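Local coordinates for protein botulinum neurotoxin type C1 (Clostridium botulinum, PDB 3R4S) that carries, in this heavy-chain fragment, the sialic-acid-binding sites through which the neurotoxin probably engages gangliosides to enter its target cells, at residues N92-T97 with I190-D195; S101-S106 with N181-I186; S130-Y135 with L168-K173; N154-N159 with I172-L177. All coordinates share one frame; numbering follows the deposited sequence.

All four contacts lie in the concanavalin-like, N-terminal half of the receptor-binding region. Interactions 1 and 2, with centres about 19 Å apart, both use strand 185-192; interaction 1 pairs its end with strand 96-98, while interaction 2 lies at its start, beside the end of strand 100-103. Interactions 3 and 4, with centres about 13 Å apart, share I172 and K173 at the end of strand 167-173. Along the chain, interactions 3 and 4 fall within the loop that interaction 2 closes, and that loop falls within the one closed by interaction 1. Interaction 3 joins edge strands of two different sheets, and F182 of interaction 2 packs on M156 of interaction 4.

Interaction 1: residues N92-T97 with I190-D195; sequences NLPGYT and INKIPD
G95 O takes one hydrogen bond, almost straight, from I193 N just past the end of strand 185-192 (2.9 Å, 174° at the hydrogen), and a weaker CA-H...O contact from K192 CA at 3.4 Å. The amide of I193 comes in above the carbonyl plane, 44° out of it. One step further on the pairing becomes antiparallel sheet. Y96 and K192 form a non-hydrogen-bonded pair, and T97 and N191 a hydrogen-bonded one with its two bonds, from T97 N to N191 O (3.0 Å) and from N191 N to T97 O (2.9 Å). Strand 96-98 is thereby attached to strand 185-192 in the eight-stranded sheet of this concanavalin-like domain.

The side chains of Y96 and K192 share one face. With CG beside its own backbone N (chi1 -66°), the Y96 ring lies obliquely along the opposite strand: CD1 reaches I190 CG2 at 3.4 Å, while CE1 meets K192 CB at 3.6 Å. K192 runs out fully extended from there, and its CE carbon packs against CG of P94 at 4.0 Å, so its aliphatic length follows the ring and then the proline. I112 and I206 add to the packing round Y96. T97 and N191 project from the other face, where R58 hydrogen-bonds the OD1 of N191 and E189 takes its ND2.

All three hydrogen bonds between the segments run from backbone to backbone and hold the strands together, while the packing of Y96 on I190 and K192 is what can distinguish this register from others.

Interaction 2: residues S101-S106 with N181-I186; sequences SVKNNS and NFSKTI
The backbones of S101-S106 and N181-I186 come close at their ends, with CA atoms 4.6 Å apart for S101 and I186 and 5.5 Å apart for S106 and N181, but they do not pair as strands. K103 to S106 forms a type I' beta turn, closed by hydrogen bonds in both directions between the backbones of K103 and S106. The other segment arches past this hairpin, and serine hydroxyls and a water span the gap.

At one end S101 OG donates to T185 O (2.8 Å), approaching from above the carbonyl plane, 44° out of it; a chi1 of -161° swings the hydroxyl away from the amide of S101 and over to that carbonyl. The CA of S101 makes a CA-H...O contact with the same oxygen. At the far end S106 OG accepts from N181 N in a short, fairly straight bond (2.7 Å, 165° at the hydrogen); the carbonyls of K122 and Q123 in strand 116-124, both within its hydrogen-bonding reach, must share its single proton.

The hairpin connects strands 100-103 and 108-113 of the eight-stranded sheet, and N181-K184 is the loop leading into its strand 185-192. Within this loop S183 forms an ST turn, its OG accepting from T185 N at 3.0 Å. S183 CB lies against S101 O, and its OG faces K103 CB at 3.9 Å. Water 1 links S101 O with S183 N, donating to the carbonyl and accepting from the amide. F182 points away from the hairpin segment, meeting the ring of Y75 edge-to-face, with W108 and L121 alongside.

Interaction 3: residues S130-Y135 with L168-K173; sequences SINFSY and LIDTIK
D170 OD2 receives the backbone N-H of N132 at 3.0 Å in a nearly straight bond (170° at the hydrogen), using its anti lone pair. The carboxylate reaches across because CG stands opposite the backbone N of D170 (chi1 -161°). The same oxygen touches I131 CB at 3.5 Å. Beside it, the I131 and I172 side chains run alongside each other, antiparallel, with CG2 of I131 3.7 Å from CG1 of I172; the CD1 of I172 also rests on S130 O. On the other side of the aspartate, I169 CG2 packs on the CA of F133 and lies obliquely at the ring, 4.2 Å from CD1.

The two strands are edges of different sheets of the concanavalin-like domain, running antiparallel at 162° with axes 6.4 Å apart, and the aspartate spans them in place of backbone pairing. A classic beta bulge positions it: I169 and D170 sit together opposite the single residue I162 of the adjacent strand 159-164, which lets both side chains point toward strand 127-134. Further out, M160 and I164 of that adjacent strand pack on I131 and F133 respectively, while F119 of strand 116-124 touches I131.

Interaction 4: residues N154-N159 with I172-L177; sequences NNMMGN and IKVKEL
V174 packs its two methyls on N154, N155 and M156, at the turn joining the first two strands of the antiparallel meander 148-155, 159-164, 167-173 of the nine-stranded sheet; V174 itself follows the last strand. The N154 and V174 side chains cross at about a right angle, CG2 of V174 3.4 Å from ND2 of N154; that nitrogen is buried here with no polar partner in the model. The other methyl, CG1, faces M156 SD at 4.0 Å. The M156 chain bends at chi2 (-55°) and crosses V174 obliquely; M156 and L177 cross at about a right angle, with SD of M156 against CD1 of L177.

The turn itself, a type I beta turn from N155 to G158, is braced by an Asx turn in which N155 OD1 accepts from M157 N. N159 and K173 form a non-hydrogen-bonded antiparallel pair whose side chains diverge. Bends at chi2 and chi4 fold K173 back over the turn, its CD 3.1 Å from G158 O, so that NZ can bond both G158 O and its neighbour's carbonyl, V174 O. G158 O thus accepts two donors in its carbonyl plane: K173 NZ at 2.8 Å on a lone pair and V174 N, also at 2.8 Å, with 176° at the hydrogen.

Interaction 1: residues N92-T97 with I190-D195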
loop_
_atom_site.group_PDB
_atom_site.type_symbol
_atom_site.label_atom_id
_atom_site.label_comp_id
_atom_site.label_asym_id
_atom_site.label_seq_id
_atom_site.Cartn_x
_atom_site.Cartn_y
_atom_site.Cartn_z
ATOM N N ASN A 92 -0.866 15.273 10.690
ATOM C CA ASN A 92 -0.810 16.730 10.814
ATOM C C ASN A 92 0.059 17.372 9.728
ATOM O O ASN A 92 0.707 18.400 9.951
ATOM C CB ASN A 92 -0.314 17.143 12.204
ATOM C CG ASN A 92 1.115 16.703 12.465
ATOM O OD1 ASN A 92 1.628 15.806 11.796
ATOM N ND2 ASN A 92 1.769 17.337 13.436
ATOM N N LEU A 93 0.078 16.755 8.550
ATOM C CA LEU A 93 0.880 17.258 7.445
ATOM C C LEU A 93 0.419 18.670 7.082
ATOM O O LEU A 93 -0.776 18.918 6.956
ATOM C CB LEU A 93 0.723 16.327 6.240
ATOM C CG LEU A 93 1.748 16.492 5.128
ATOM C CD1 LEU A 93 3.078 15.859 5.551
ATOM C CD2 LEU A 93 1.215 15.865 3.842
ATOM N N PRO A 94 1.361 19.611 6.924
ATOM C CA PRO A 94 0.920 20.913 6.408
ATOM C C PRO A 94 0.456 20.775 4.958
ATOM O O PRO A 94 0.538 19.685 4.386
ATOM C CB PRO A 94 2.184 21.774 6.489
ATOM C CG PRO A 94 3.314 20.807 6.563
ATOM C CD PRO A 94 2.794 19.589 7.258
ATOM N N GLY A 95 -0.036 21.860 4.379
ATOM C CA GLY A 95 -0.521 21.834 3.012
ATOM C C GLY A 95 0.596 21.803 1.985
ATOM O O GLY A 95 1.565 22.552 2.094
ATOM N N TYR A 96 0.453 20.914 0.999
ATOM C CA TYR A 96 1.316 20.874 -0.178
ATOM C C TYR A 96 0.468 20.689 -1.428
ATOM O O TYR A 96 -0.372 19.795 -1.486
ATOM C CB TYR A 96 2.299 19.690 -0.121
ATOM C CG TYR A 96 3.329 19.748 0.980
ATOM C CD1 TYR A 96 4.539 20.410 0.795
ATOM C CD2 TYR A 96 3.100 19.123 2.199
ATOM C CE1 TYR A 96 5.486 20.456 1.796
ATOM C CE2 TYR A 96 4.043 19.162 3.211
ATOM C CZ TYR A 96 5.231 19.831 3.008
ATOM O OH TYR A 96 6.168 19.862 4.012
ATOM N N THR A 97 0.684 21.538 -2.424
ATOM C CA THR A 97 0.245 21.232 -3.776
ATOM C C THR A 97 1.246 20.222 -4.295
ATOM O O THR A 97 2.435 20.384 -4.056
ATOM C CB THR A 97 0.285 22.478 -4.655
ATOM O OG1 THR A 97 -0.645 23.430 -4.133
ATOM C CG2 THR A 97 -0.097 22.143 -6.103
ATOM N N ILE A 190 6.444 19.034 -5.182
ATOM C CA ILE A 190 5.894 19.188 -3.837
ATOM C C ILE A 190 6.138 20.601 -3.326
ATOM O O ILE A 190 7.244 20.928 -2.896
ATOM C CB ILE A 190 6.496 18.156 -2.858
ATOM C CG1 ILE A 190 6.378 16.747 -3.451
ATOM C CG2 ILE A 190 5.794 18.265 -1.510
ATOM C CD1 ILE A 190 7.212 15.654 -2.714
ATOM N N ASN A 191 5.107 21.440 -3.406
ATOM C CA ASN A 191 5.204 22.854 -3.048
ATOM C C ASN A 191 4.352 23.201 -1.834
ATOM O O ASN A 191 3.122 23.212 -1.901
ATOM C CB ASN A 191 4.775 23.733 -4.228
ATOM C CG ASN A 191 5.724 23.618 -5.415
ATOM O OD1 ASN A 191 6.929 23.443 -5.239
ATOM N ND2 ASN A 191 5.184 23.718 -6.629
ATOM N N LYS A 192 5.023 23.492 -0.731
ATOM C CA LYS A 192 4.357 23.820 0.515
ATOM C C LYS A 192 3.523 25.071 0.341
ATOM O O LYS A 192 3.954 26.038 -0.279
ATOM C CB LYS A 192 5.396 24.030 1.625
ATOM C CG LYS A 192 4.813 24.144 3.019
ATOM C CD LYS A 192 5.903 23.938 4.059
ATOM C CE LYS A 192 5.380 24.045 5.483
ATOM N NZ LYS A 192 6.489 23.823 6.464
ATOM N N ILE A 193 2.329 25.054 0.928
ATOM C CA ILE A 193 1.489 26.240 1.008
ATOM C C ILE A 193 1.933 27.058 2.214
ATOM O O ILE A 193 1.951 26.559 3.340
ATOM C CB ILE A 193 0.003 25.875 1.157
ATOM C CG1 ILE A 193 -0.440 24.963 0.011
ATOM C CG2 ILE A 193 -0.853 27.132 1.204
ATOM C CD1 ILE A 193 -1.941 24.873 -0.153
ATOM N N PRO A 194 2.302 28.311 1.976
ATOM C CA PRO A 194 2.894 29.156 3.021
ATOM C C PRO A 194 1.981 29.747 4.097
ATOM O O PRO A 194 2.394 29.895 5.253
ATOM C CB PRO A 194 3.368 30.387 2.239
ATOM C CG PRO A 194 2.436 30.466 1.077
ATOM C CD PRO A 194 2.144 29.039 0.701
ATOM N N ASP A 195 0.767 30.123 3.700
ATOM C CA ASP A 195 -0.191 30.729 4.617
ATOM C C ASP A 195 -1.142 29.597 4.971
ATOM O O ASP A 195 -1.973 29.197 4.160
ATOM C CB ASP A 195 -0.973 31.912 4.027
ATOM C CG ASP A 195 -1.654 31.574 2.696
ATOM O OD1 ASP A 195 -1.333 30.517 2.096
ATOM O OD2 ASP A 195 -2.509 32.379 2.249
#

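Interaction 2: residues S101-S106 with N181-I186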
loop_
_atom_site.group_PDB
_atom_site.type_symbol
_atom_site.label_atom_id
_atom_site.label_comp_id
_atom_site.label_asym_id
_atom_site.label_seq_id
_atom_site.Cartn_x
_atom_site.Cartn_y
_atom_site.Cartn_z
ATOM N N SER A 101 -2.277 21.890 -12.249
ATOM C CA SER A 101 -2.597 22.297 -13.607
ATOM C C SER A 101 -3.422 23.590 -13.580
ATOM O O SER A 101 -4.490 23.686 -14.168
ATOM C CB SER A 101 -3.331 21.175 -14.338
ATOM O OG SER A 101 -3.254 21.368 -15.730
ATOM N N VAL A 102 -2.913 24.583 -12.868
ATOM C CA VAL A 102 -3.570 25.878 -12.773
ATOM C C VAL A 102 -2.721 26.947 -13.438
ATOM O O VAL A 102 -1.519 27.031 -13.205
ATOM C CB VAL A 102 -3.842 26.281 -11.307
ATOM C CG1 VAL A 102 -4.222 27.774 -11.218
ATOM C CG2 VAL A 102 -4.934 25.390 -10.707
ATOM N N LYS A 103 -3.359 27.762 -14.264
ATOM C CA LYS A 103 -2.694 28.893 -14.902
ATOM C C LYS A 103 -3.683 30.045 -14.962
ATOM O O LYS A 103 -4.844 29.849 -15.309
ATOM C CB LYS A 103 -2.249 28.525 -16.325
ATOM C CG LYS A 103 -1.567 29.666 -17.074
ATOM C CD LYS A 103 -1.022 29.200 -18.421
ATOM C CE LYS A 103 -0.285 30.330 -19.154
ATOM N NZ LYS A 103 0.948 30.776 -18.437
ATOM N N ASN A 104 -3.224 31.245 -14.625
ATOM C CA ASN A 104 -4.112 32.394 -14.578
ATOM C C ASN A 104 -5.335 32.126 -13.707
ATOM O O ASN A 104 -6.454 32.447 -14.092
ATOM C CB ASN A 104 -4.555 32.777 -15.984
ATOM C CG ASN A 104 -3.397 33.258 -16.841
ATOM O OD1 ASN A 104 -2.490 33.937 -16.352
ATOM N ND2 ASN A 104 -3.422 32.909 -18.128
ATOM N N ASN A 105 -5.122 31.507 -12.548
ATOM C CA ASN A 105 -6.203 31.317 -11.594
ATOM C C ASN A 105 -7.345 30.432 -12.068
ATOM O O ASN A 105 -8.457 30.526 -11.548
ATOM C CB ASN A 105 -6.758 32.676 -11.156
ATOM C CG ASN A 105 -5.819 33.409 -10.228
ATOM O OD1 ASN A 105 -5.604 34.611 -10.374
ATOM N ND2 ASN A 105 -5.238 32.686 -9.279
ATOM N N SER A 106 -7.080 29.562 -13.037
ATOM C CA SER A 106 -8.088 28.587 -13.451
ATOM C C SER A 106 -7.416 27.272 -13.847
ATOM O O SER A 106 -6.269 27.274 -14.303
ATOM C CB SER A 106 -8.902 29.137 -14.627
ATOM O OG SER A 106 -10.095 28.395 -14.818
ATOM N N ASN A 181 -10.938 27.624 -17.317
ATOM C CA ASN A 181 -10.024 27.495 -18.439
ATOM C C ASN A 181 -8.966 26.460 -18.087
ATOM O O ASN A 181 -8.234 26.637 -17.124
ATOM C CB ASN A 181 -9.374 28.848 -18.715
ATOM C CG ASN A 181 -8.860 28.963 -20.131
ATOM O OD1 ASN A 181 -7.751 28.521 -20.441
ATOM N ND2 ASN A 181 -9.667 29.566 -21.007
ATOM N N PHE A 182 -8.906 25.367 -18.845
ATOM C CA PHE A 182 -7.957 24.302 -18.528
ATOM C C PHE A 182 -6.591 24.546 -19.151
ATOM O O PHE A 182 -6.475 24.875 -20.330
ATOM C CB PHE A 182 -8.511 22.930 -18.912
ATOM C CG PHE A 182 -9.645 22.489 -18.036
ATOM C CD1 PHE A 182 -9.403 22.049 -16.743
ATOM C CD2 PHE A 182 -10.956 22.547 -18.490
ATOM C CE1 PHE A 182 -10.453 21.654 -15.911
ATOM C CE2 PHE A 182 -12.010 22.152 -17.673
ATOM C CZ PHE A 182 -11.757 21.710 -16.376
ATOM N N SER A 183 -5.565 24.388 -18.329
ATOM C CA SER A 183 -4.177 24.610 -18.724
ATOM C C SER A 183 -3.620 23.391 -19.450
ATOM O O SER A 183 -3.981 22.262 -19.140
ATOM C CB SER A 183 -3.346 24.879 -17.470
ATOM O OG SER A 183 -1.961 24.898 -17.754
ATOM N N LYS A 184 -2.732 23.606 -20.408
ATOM C CA LYS A 184 -2.111 22.478 -21.099
ATOM C C LYS A 184 -0.929 21.949 -20.286
ATOM O O LYS A 184 -0.352 20.918 -20.609
ATOM C CB LYS A 184 -1.655 22.880 -22.508
ATOM C CG LYS A 184 -0.549 23.920 -22.522
ATOM C CD LYS A 184 -0.285 24.430 -23.936
ATOM C CE LYS A 184 0.863 25.439 -23.955
ATOM N NZ LYS A 184 1.569 25.472 -25.272
ATOM N N THR A 185 -0.571 22.658 -19.224
ATOM C CA THR A 185 0.608 22.281 -18.450
ATOM C C THR A 185 0.268 21.609 -17.123
ATOM O O THR A 185 -0.592 22.087 -16.382
ATOM C CB THR A 185 1.477 23.507 -18.175
ATOM O OG1 THR A 185 1.855 24.095 -19.423
ATOM C CG2 THR A 185 2.724 23.128 -17.403
ATOM N N ILE A 186 0.946 20.502 -16.832
ATOM C CA ILE A 186 0.817 19.835 -15.547
ATOM C C ILE A 186 2.175 19.775 -14.878
ATOM O O ILE A 186 3.155 19.348 -15.491
ATOM C CB ILE A 186 0.302 18.395 -15.706
ATOM C CG1 ILE A 186 -1.007 18.379 -16.485
ATOM C CG2 ILE A 186 0.157 17.725 -14.343
ATOM C CD1 ILE A 186 -1.486 16.992 -16.817
HETATM O O HOH W 1 -5.943 22.569 -16.183
HETATM O O HOH W 2 -0.564 25.066 -15.474
HETATM O O HOH W 3 -5.808 27.965 -17.142
#

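Interaction 3: residues S130-Y135 with L168-K173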
loop_
_atom_site.group_PDB
_atom_site.type_symbol
_atom_site.label_atom_id
_atom_site.label_comp_id
_atom_site.label_asym_id
_atom_site.label_seq_id
_atom_site.Cartn_x
_atom_site.Cartn_y
_atom_site.Cartn_z
ATOM N N SER A 130 -14.038 21.395 -4.702
ATOM C CA SER A 130 -13.095 20.347 -4.323
ATOM C C SER A 130 -13.775 19.085 -3.812
ATOM O O SER A 130 -14.879 19.137 -3.287
ATOM C CB SER A 130 -12.108 20.865 -3.260
ATOM O OG SER A 130 -11.277 21.893 -3.779
ATOM N N ILE A 131 -13.091 17.956 -3.971
ATOM C CA ILE A 131 -13.473 16.692 -3.355
ATOM C C ILE A 131 -12.219 16.065 -2.777
ATOM O O ILE A 131 -11.106 16.440 -3.151
ATOM C CB ILE A 131 -14.056 15.711 -4.368
ATOM C CG1 ILE A 131 -13.079 15.521 -5.546
ATOM C CG2 ILE A 131 -15.400 16.201 -4.865
ATOM C CD1 ILE A 131 -13.652 14.641 -6.650
ATOM N N ASN A 132 -12.376 15.094 -1.885
ATOM C CA ASN A 132 -11.198 14.560 -1.220
ATOM C C ASN A 132 -11.294 13.112 -0.770
ATOM O O ASN A 132 -12.373 12.535 -0.646
ATOM C CB ASN A 132 -10.824 15.435 -0.032
ATOM C CG ASN A 132 -11.842 15.352 1.083
ATOM O OD1 ASN A 132 -12.634 16.273 1.286
ATOM N ND2 ASN A 132 -11.837 14.240 1.804
ATOM N N PHE A 133 -10.125 12.531 -0.559
ATOM C CA PHE A 133 -9.982 11.255 0.102
ATOM C C PHE A 133 -9.368 11.601 1.444
ATOM O O PHE A 133 -8.448 12.420 1.507
ATOM C CB PHE A 133 -9.032 10.354 -0.706
ATOM C CG PHE A 133 -8.378 9.264 0.101
ATOM C CD1 PHE A 133 -9.132 8.437 0.921
ATOM C CD2 PHE A 133 -7.002 9.062 0.028
ATOM C CE1 PHE A 133 -8.533 7.425 1.668
ATOM C CE2 PHE A 133 -6.389 8.054 0.767
ATOM C CZ PHE A 133 -7.157 7.229 1.589
ATOM N N SER A 134 -9.883 11.017 2.521
ATOM C CA SER A 134 -9.229 11.165 3.825
ATOM C C SER A 134 -8.941 9.780 4.381
ATOM O O SER A 134 -9.803 8.908 4.373
ATOM C CB SER A 134 -10.077 11.980 4.811
ATOM O OG SER A 134 -11.353 11.389 4.993
ATOM N N TYR A 135 -7.715 9.566 4.836
ATOM C CA TYR A 135 -7.363 8.247 5.336
ATOM C C TYR A 135 -7.774 8.106 6.813
ATOM O O TYR A 135 -8.014 9.112 7.489
ATOM C CB TYR A 135 -5.886 7.923 5.075
ATOM C CG TYR A 135 -4.853 8.641 5.933
ATOM C CD1 TYR A 135 -4.681 8.303 7.269
ATOM C CD2 TYR A 135 -4.004 9.609 5.386
ATOM C CE1 TYR A 135 -3.722 8.921 8.049
ATOM C CE2 TYR A 135 -3.032 10.241 6.167
ATOM C CZ TYR A 135 -2.901 9.884 7.502
ATOM O OH TYR A 135 -1.948 10.484 8.298
ATOM N N LEU A 168 -15.193 4.071 -5.084
ATOM C CA LEU A 168 -15.714 5.436 -4.964
ATOM C C LEU A 168 -15.683 5.908 -3.516
ATOM O O LEU A 168 -16.198 5.237 -2.640
ATOM C CB LEU A 168 -17.151 5.513 -5.479
ATOM C CG LEU A 168 -17.752 6.922 -5.437
ATOM C CD1 LEU A 168 -16.992 7.850 -6.377
ATOM C CD2 LEU A 168 -19.242 6.883 -5.808
ATOM N N ILE A 169 -15.106 7.084 -3.289
ATOM C CA ILE A 169 -14.856 7.625 -1.948
ATOM C C ILE A 169 -15.623 8.934 -1.722
ATOM O O ILE A 169 -16.051 9.228 -0.615
ATOM C CB ILE A 169 -13.326 7.902 -1.752
ATOM C CG1 ILE A 169 -12.550 6.587 -1.645
ATOM C CG2 ILE A 169 -13.062 8.769 -0.539
ATOM C CD1 ILE A 169 -13.166 5.585 -0.675
ATOM N N ASP A 170 -15.799 9.722 -2.779
ATOM C CA ASP A 170 -16.434 11.037 -2.665
ATOM C C ASP A 170 -17.056 11.414 -4.006
ATOM O O ASP A 170 -16.464 11.183 -5.064
ATOM C CB ASP A 170 -15.396 12.100 -2.273
ATOM C CG ASP A 170 -16.023 13.370 -1.691
ATOM O OD1 ASP A 170 -17.264 13.436 -1.560
ATOM O OD2 ASP A 170 -15.265 14.310 -1.353
ATOM N N THR A 171 -18.250 11.987 -3.962
ATOM C CA THR A 171 -18.957 12.406 -5.167
ATOM C C THR A 171 -19.718 13.682 -4.847
ATOM O O THR A 171 -20.267 13.821 -3.748
ATOM C CB THR A 171 -19.925 11.317 -5.688
ATOM O OG1 THR A 171 -20.683 11.832 -6.786
ATOM C CG2 THR A 171 -20.884 10.843 -4.583
ATOM N N ILE A 172 -19.706 14.620 -5.791
ATOM C CA ILE A 172 -20.384 15.907 -5.644
ATOM C C ILE A 172 -20.881 16.395 -7.003
ATOM O O ILE A 172 -20.178 16.285 -8.008
ATOM C CB ILE A 172 -19.457 16.980 -5.016
ATOM C CG1 ILE A 172 -18.890 16.477 -3.685
ATOM C CG2 ILE A 172 -20.219 18.261 -4.757
ATOM C CD1 ILE A 172 -18.206 17.554 -2.837
ATOM N N LYS A 173 -22.099 16.923 -7.033
ATOM C CA LYS A 173 -22.653 17.498 -8.254
ATOM C C LYS A 173 -21.781 18.670 -8.676
ATOM O O LYS A 173 -21.438 19.506 -7.850
ATOM C CB LYS A 173 -24.088 17.979 -8.013
ATOM C CG LYS A 173 -24.710 18.720 -9.206
ATOM C CD LYS A 173 -24.930 17.775 -10.374
ATOM C CE LYS A 173 -25.237 18.504 -11.687
ATOM N NZ LYS A 173 -24.010 18.953 -12.444
#

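Interaction 4: residues N154-N159 with I172-L177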
loop_
_atom_site.group_PDB
_atom_site.type_symbol
_atom_site.label_atom_id
_atom_site.label_comp_id
_atom_site.label_asym_id
_atom_site.label_seq_id
_atom_site.Cartn_x
_atom_site.Cartn_y
_atom_site.Cartn_z
ATOM N N ASN A 154 -14.601 13.568 -13.847
ATOM C CA ASN A 154 -15.413 14.769 -13.869
ATOM C C ASN A 154 -16.341 14.788 -15.070
ATOM O O ASN A 154 -15.975 14.353 -16.151
ATOM C CB ASN A 154 -14.539 16.006 -13.912
ATOM C CG ASN A 154 -15.335 17.269 -13.700
ATOM O OD1 ASN A 154 -15.511 18.092 -14.617
ATOM N ND2 ASN A 154 -15.831 17.431 -12.496
ATOM N N ASN A 155 -17.542 15.308 -14.858
ATOM C CA ASN A 155 -18.529 15.479 -15.909
ATOM C C ASN A 155 -19.239 16.804 -15.648
ATOM O O ASN A 155 -19.947 16.936 -14.652
ATOM C CB ASN A 155 -19.526 14.313 -15.881
ATOM C CG ASN A 155 -20.556 14.394 -16.998
ATOM O OD1 ASN A 155 -20.778 15.447 -17.567
ATOM N ND2 ASN A 155 -21.194 13.280 -17.299
ATOM N N MET A 156 -19.028 17.796 -16.514
ATOM C CA MET A 156 -19.641 19.109 -16.315
ATOM C C MET A 156 -21.162 19.017 -16.163
ATOM O O MET A 156 -21.762 19.776 -15.405
ATOM C CB MET A 156 -19.271 20.082 -17.440
ATOM C CG MET A 156 -17.821 20.538 -17.407
ATOM S SD MET A 156 -17.299 21.260 -15.828
ATOM C CE MET A 156 -15.590 21.675 -16.209
ATOM N N MET A 157 -21.779 18.062 -16.848
ATOM C CA MET A 157 -23.227 17.868 -16.747
ATOM C C MET A 157 -23.631 16.959 -15.587
ATOM O O MET A 157 -24.807 16.657 -15.413
ATOM C CB MET A 157 -23.770 17.292 -18.052
ATOM C CG MET A 157 -23.649 18.237 -19.241
ATOM S SD MET A 157 -24.806 19.617 -19.131
ATOM C CE MET A 157 -23.875 20.800 -18.146
ATOM N N GLY A 158 -22.662 16.514 -14.794
ATOM C CA GLY A 158 -22.957 15.549 -13.752
ATOM C C GLY A 158 -22.186 15.762 -12.470
ATOM O O GLY A 158 -22.313 16.800 -11.812
ATOM N N ASN A 159 -21.388 14.763 -12.109
ATOM C CA ASN A 159 -20.665 14.780 -10.847
ATOM C C ASN A 159 -19.152 14.732 -11.017
ATOM O O ASN A 159 -18.633 14.314 -12.063
ATOM C CB ASN A 159 -21.105 13.588 -10.003
ATOM C CG ASN A 159 -22.582 13.598 -9.734
ATOM O OD1 ASN A 159 -23.076 14.446 -8.992
ATOM N ND2 ASN A 159 -23.301 12.670 -10.346
ATOM N N ILE A 172 -19.706 14.620 -5.791
ATOM C CA ILE A 172 -20.384 15.907 -5.644
ATOM C C ILE A 172 -20.881 16.395 -7.003
ATOM O O ILE A 172 -20.178 16.285 -8.008
ATOM C CB ILE A 172 -19.457 16.980 -5.016
ATOM C CG1 ILE A 172 -18.890 16.477 -3.685
ATOM C CG2 ILE A 172 -20.219 18.261 -4.757
ATOM C CD1 ILE A 172 -18.206 17.554 -2.837
ATOM N N LYS A 173 -22.099 16.923 -7.033
ATOM C CA LYS A 173 -22.653 17.498 -8.254
ATOM C C LYS A 173 -21.781 18.670 -8.676
ATOM O O LYS A 173 -21.438 19.506 -7.850
ATOM C CB LYS A 173 -24.088 17.979 -8.013
ATOM C CG LYS A 173 -24.710 18.720 -9.206
ATOM C CD LYS A 173 -24.930 17.775 -10.374
ATOM C CE LYS A 173 -25.237 18.504 -11.687
ATOM N NZ LYS A 173 -24.010 18.953 -12.444
ATOM N N VAL A 174 -21.411 18.734 -9.952
ATOM C CA VAL A 174 -20.584 19.835 -10.420
ATOM C C VAL A 174 -21.441 21.089 -10.563
ATOM O O VAL A 174 -22.495 21.055 -11.203
ATOM C CB VAL A 174 -19.910 19.522 -11.784
ATOM C CG1 VAL A 174 -19.150 20.746 -12.305
ATOM C CG2 VAL A 174 -18.982 18.316 -11.664
ATOM N N LYS A 175 -20.986 22.193 -9.978
ATOM C CA LYS A 175 -21.716 23.454 -10.072
ATOM C C LYS A 175 -21.367 24.145 -11.388
ATOM O O LYS A 175 -20.482 23.700 -12.114
ATOM C CB LYS A 175 -21.382 24.358 -8.885
ATOM C CG LYS A 175 -19.988 24.982 -8.942
ATOM C CD LYS A 175 -19.652 25.694 -7.632
ATOM C CE LYS A 175 -18.485 26.671 -7.802
ATOM N NZ LYS A 175 -18.036 27.241 -6.495
ATOM N N GLU A 176 -22.075 25.221 -11.706
ATOM C CA GLU A 176 -21.772 25.983 -12.907
ATOM C C GLU A 176 -20.361 26.561 -12.785
ATOM O O GLU A 176 -20.049 27.281 -11.834
ATOM C CB GLU A 176 -22.797 27.102 -13.104
ATOM C CG GLU A 176 -22.928 27.571 -14.549
ATOM C CD GLU A 176 -24.088 28.537 -14.750
ATOM O OE1 GLU A 176 -24.768 28.443 -15.798
ATOM O OE2 GLU A 176 -24.324 29.384 -13.858
ATOM N N LEU A 177 -19.496 26.224 -13.730
ATOM C CA LEU A 177 -18.113 26.689 -13.661
ATOM C C LEU A 177 -17.775 27.515 -14.891
ATOM O O LEU A 177 -16.715 27.351 -15.495
ATOM C CB LEU A 177 -17.154 25.507 -13.523
ATOM C CG LEU A 177 -17.296 24.686 -12.244
ATOM C CD1 LEU A 177 -16.487 23.406 -12.368
ATOM C CD2 LEU A 177 -16.860 25.487 -11.016
HETATM O O HOH W 4 -21.509 22.551 -14.376
#